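Local atomic coordinates of putative ABC-transporter ATP-binding protein (Alicyclobacillus acidocaldarius, PDB entry 1Z47), a protein that probably binds and hydrolyses ATP as the ATPase subunit of a putative ABC-type sulfate importer. Residues 216-221 with 240-245. Sequence-based numbering, arbitrary orientation.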
ATOM      1  N   VAL B 216      -2.265 -14.815  10.857  1.00 39.51           N
ATOM      2  CA  VAL B 216      -1.536 -13.594  11.167  1.00 38.40           C
ATOM      3  C   VAL B 216      -1.232 -13.471  12.649  1.00 37.69           C
ATOM      4  O   VAL B 216      -2.123 -13.660  13.490  1.00 40.06           O
ATOM      5  CB  VAL B 216      -2.384 -12.378  10.738  1.00 39.72           C
ATOM      6  CG1 VAL B 216      -1.631 -11.067  10.989  1.00 37.83           C
ATOM      7  CG2 VAL B 216      -2.760 -12.523   9.269  1.00 43.22           C
ATOM      8  N   LEU B 217       0.026 -13.169  12.954  1.00 33.20           N
ATOM      9  CA  LEU B 217       0.461 -12.951  14.314  1.00 34.96           C
ATOM     10  C   LEU B 217       0.568 -11.416  14.513  1.00 35.91           C
ATOM     11  O   LEU B 217       1.511 -10.777  14.039  1.00 36.35           O
ATOM     12  CB  LEU B 217       1.820 -13.607  14.550  1.00 36.51           C
ATOM     13  CG  LEU B 217       2.224 -13.613  16.020  1.00 39.80           C
ATOM     14  CD1 LEU B 217       1.436 -14.708  16.731  1.00 44.13           C
ATOM     15  CD2 LEU B 217       3.704 -13.866  16.166  1.00 43.57           C
ATOM     16  N   VAL B 218      -0.410 -10.833  15.195  1.00 35.59           N
ATOM     17  CA  VAL B 218      -0.395  -9.393  15.435  1.00 33.24           C
ATOM     18  C   VAL B 218       0.455  -9.076  16.671  1.00 38.29           C
ATOM     19  O   VAL B 218       0.222  -9.587  17.784  1.00 37.46           O
ATOM     20  CB  VAL B 218      -1.836  -8.859  15.610  1.00 35.79           C
ATOM     21  CG1 VAL B 218      -1.870  -7.326  15.498  1.00 31.07           C
ATOM     22  CG2 VAL B 218      -2.742  -9.496  14.582  1.00 37.34           C
ATOM     23  N   LEU B 219       1.471  -8.246  16.464  1.00 33.12           N
ATOM     24  CA  LEU B 219       2.372  -7.857  17.517  1.00 34.19           C
ATOM     25  C   LEU B 219       2.149  -6.404  17.918  1.00 37.83           C
ATOM     26  O   LEU B 219       1.839  -5.544  17.086  1.00 34.53           O
ATOM     27  CB  LEU B 219       3.823  -8.024  17.058  1.00 37.05           C
ATOM     28  CG  LEU B 219       4.358  -9.453  16.971  1.00 46.85           C
ATOM     29  CD1 LEU B 219       4.397 -10.076  18.370  1.00 42.32           C
ATOM     30  CD2 LEU B 219       3.469 -10.264  16.047  1.00 45.46           C
ATOM     31  N   HIS B 220       2.325  -6.141  19.199  1.00 37.57           N
ATOM     32  CA  HIS B 220       2.180  -4.786  19.719  1.00 36.88           C
ATOM     33  C   HIS B 220       2.998  -4.681  21.005  1.00 36.01           C
ATOM     34  O   HIS B 220       2.806  -5.448  21.953  1.00 38.42           O
ATOM     35  CB  HIS B 220       0.712  -4.484  19.999  1.00 38.19           C
ATOM     36  CG  HIS B 220       0.449  -3.067  20.408  1.00 39.76           C
ATOM     37  ND1 HIS B 220      -0.231  -2.739  21.564  1.00 44.00           N
ATOM     38  CD2 HIS B 220       0.728  -1.895  19.792  1.00 37.37           C
ATOM     39  CE1 HIS B 220      -0.363  -1.426  21.638  1.00 43.55           C
ATOM     40  NE2 HIS B 220       0.209  -0.889  20.575  1.00 40.53           N
ATOM     41  N   GLU B 221       3.940  -3.750  21.010  1.00 38.42           N
ATOM     42  CA  GLU B 221       4.763  -3.528  22.181  1.00 41.79           C
ATOM     43  C   GLU B 221       5.430  -4.801  22.653  1.00 43.04           C
ATOM     44  O   GLU B 221       5.602  -4.999  23.860  1.00 37.51           O
ATOM     45  CB  GLU B 221       3.918  -2.951  23.321  1.00 45.18           C
ATOM     46  CG  GLU B 221       3.592  -1.473  23.200  1.00 56.84           C
ATOM     47  CD  GLU B 221       2.752  -0.969  24.378  1.00 57.00           C
ATOM     48  OE1 GLU B 221       3.042  -1.351  25.536  1.00 60.29           O
ATOM     49  OE2 GLU B 221       1.806  -0.186  24.152  1.00 64.22           O
ATOM     50  N   LEU B 240      -8.773  -3.983  21.107  1.00 33.09           N
ATOM     51  CA  LEU B 240      -9.012  -2.755  20.387  1.00 34.92           C
ATOM     52  C   LEU B 240      -7.860  -2.551  19.401  1.00 33.78           C
ATOM     53  O   LEU B 240      -8.071  -2.052  18.288  1.00 34.83           O
ATOM     54  CB  LEU B 240      -9.093  -1.579  21.364  1.00 33.21           C
ATOM     55  CG  LEU B 240      -9.116  -0.178  20.754  1.00 33.36           C
ATOM     56  CD1 LEU B 240     -10.350   0.018  19.863  1.00 32.98           C
ATOM     57  CD2 LEU B 240      -9.144   0.837  21.910  1.00 36.90           C
ATOM     58  N   PHE B 241      -6.649  -2.935  19.804  1.00 34.92           N
ATOM     59  CA  PHE B 241      -5.504  -2.763  18.905  1.00 37.95           C
ATOM     60  C   PHE B 241      -5.700  -3.547  17.608  1.00 35.83           C
ATOM     61  O   PHE B 241      -5.466  -3.004  16.523  1.00 34.65           O
ATOM     62  CB  PHE B 241      -4.163  -3.203  19.529  1.00 35.06           C
ATOM     63  CG  PHE B 241      -2.994  -2.960  18.618  1.00 35.37           C
ATOM     64  CD1 PHE B 241      -2.508  -1.667  18.431  1.00 36.82           C
ATOM     65  CD2 PHE B 241      -2.454  -3.994  17.855  1.00 34.40           C
ATOM     66  CE1 PHE B 241      -1.509  -1.398  17.497  1.00 38.81           C
ATOM     67  CE2 PHE B 241      -1.437  -3.736  16.901  1.00 35.51           C
ATOM     68  CZ  PHE B 241      -0.972  -2.445  16.726  1.00 38.85           C
ATOM     69  N   VAL B 242      -6.108  -4.815  17.714  1.00 31.46           N
ATOM     70  CA  VAL B 242      -6.333  -5.630  16.515  1.00 34.69           C
ATOM     71  C   VAL B 242      -7.450  -4.998  15.694  1.00 32.84           C
ATOM     72  O   VAL B 242      -7.353  -4.864  14.474  1.00 35.97           O
ATOM     73  CB  VAL B 242      -6.734  -7.116  16.846  1.00 36.43           C
ATOM     74  CG1 VAL B 242      -6.974  -7.895  15.542  1.00 34.88           C
ATOM     75  CG2 VAL B 242      -5.631  -7.797  17.655  1.00 30.08           C
ATOM     76  N   ALA B 243      -8.499  -4.554  16.378  1.00 34.30           N
ATOM     77  CA  ALA B 243      -9.622  -3.936  15.701  1.00 29.26           C
ATOM     78  C   ALA B 243      -9.239  -2.670  14.939  1.00 30.09           C
ATOM     79  O   ALA B 243      -9.769  -2.390  13.865  1.00 34.15           O
ATOM     80  CB  ALA B 243     -10.742  -3.638  16.722  1.00 36.06           C
ATOM     81  N   SER B 244      -8.310  -1.906  15.499  1.00 30.89           N
ATOM     82  CA  SER B 244      -7.876  -0.662  14.890  1.00 32.32           C
ATOM     83  C   SER B 244      -6.688  -0.827  13.945  1.00 30.20           C
ATOM     84  O   SER B 244      -6.392   0.070  13.175  1.00 35.03           O
ATOM     85  CB  SER B 244      -7.489   0.326  15.994  1.00 34.91           C
ATOM     86  OG  SER B 244      -8.455   0.295  17.012  1.00 41.77           O
ATOM     87  N   PHE B 245      -6.009  -1.965  13.999  1.00 30.22           N
ATOM     88  CA  PHE B 245      -4.838  -2.166  13.144  1.00 33.64           C
ATOM     89  C   PHE B 245      -5.125  -3.003  11.888  1.00 34.24           C
ATOM     90  O   PHE B 245      -4.402  -2.885  10.904  1.00 37.15           O
ATOM     91  CB  PHE B 245      -3.701  -2.807  13.961  1.00 30.86           C
ATOM     92  CG  PHE B 245      -2.330  -2.618  13.364  1.00 34.39           C
ATOM     93  CD1 PHE B 245      -1.748  -1.352  13.294  1.00 32.99           C
ATOM     94  CD2 PHE B 245      -1.616  -3.707  12.867  1.00 33.52           C
ATOM     95  CE1 PHE B 245      -0.468  -1.168  12.737  1.00 34.48           C
ATOM     96  CE2 PHE B 245      -0.339  -3.529  12.307  1.00 35.37           C
ATOM     97  CZ  PHE B 245       0.232  -2.254  12.244  1.00 33.44           C
TER
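Leu-240 O is gripped by two donors of one residue, Ser-244 N at 2.8 Å and Ser-244 OG at 2.7 Å, and this bracing belongs to the helical turn that presents Phe-241 to His-220 of strand 216-220. The hydroxyl sits above the carbonyl plane, 36° out of it. No hydrogen bond crosses between 240-245 and 216-221; the junction is built from rings and methyls. His-220 and Phe-241 form an offset stack, their centroids 3.9 Å apart and their planes 20° from parallel. The overlap is tight at one corner, where His-220 CD2 lies 3.2 Å from Phe-241 CE1, and His-220 CB adds a CH-pi contact over the same face of the phenyl ring. With CG anti to the backbone N (chi1 -177°), Phe-241 reaches across to the strand, and its other face is covered by Phe-245 CB. At the edge of the ring, Val-218 CG1 meets Phe-241 CE2 at 3.9 Å and stands at the limit of contact with Val-242 CG2 and Phe-245 CD2. Cutting Phe-241 back to an alanine would probably leave the imidazole without its stacking partner and open a gap between His-220, Val-218 and Phe-245. Strand 215-220 lies next to strand 43-47 in the mixed sheet of the ATP-binding-cassette fold; Phe-241 also touches Pro-49, and Phe-245 packs on Leu-47 and on Gln-179 of the second subunit. Between these two segments the attraction is dispersion and ring stacking, and its cost is Leu-219 O, buried 3.7 Å from Phe-241 CE2 with no polar partner.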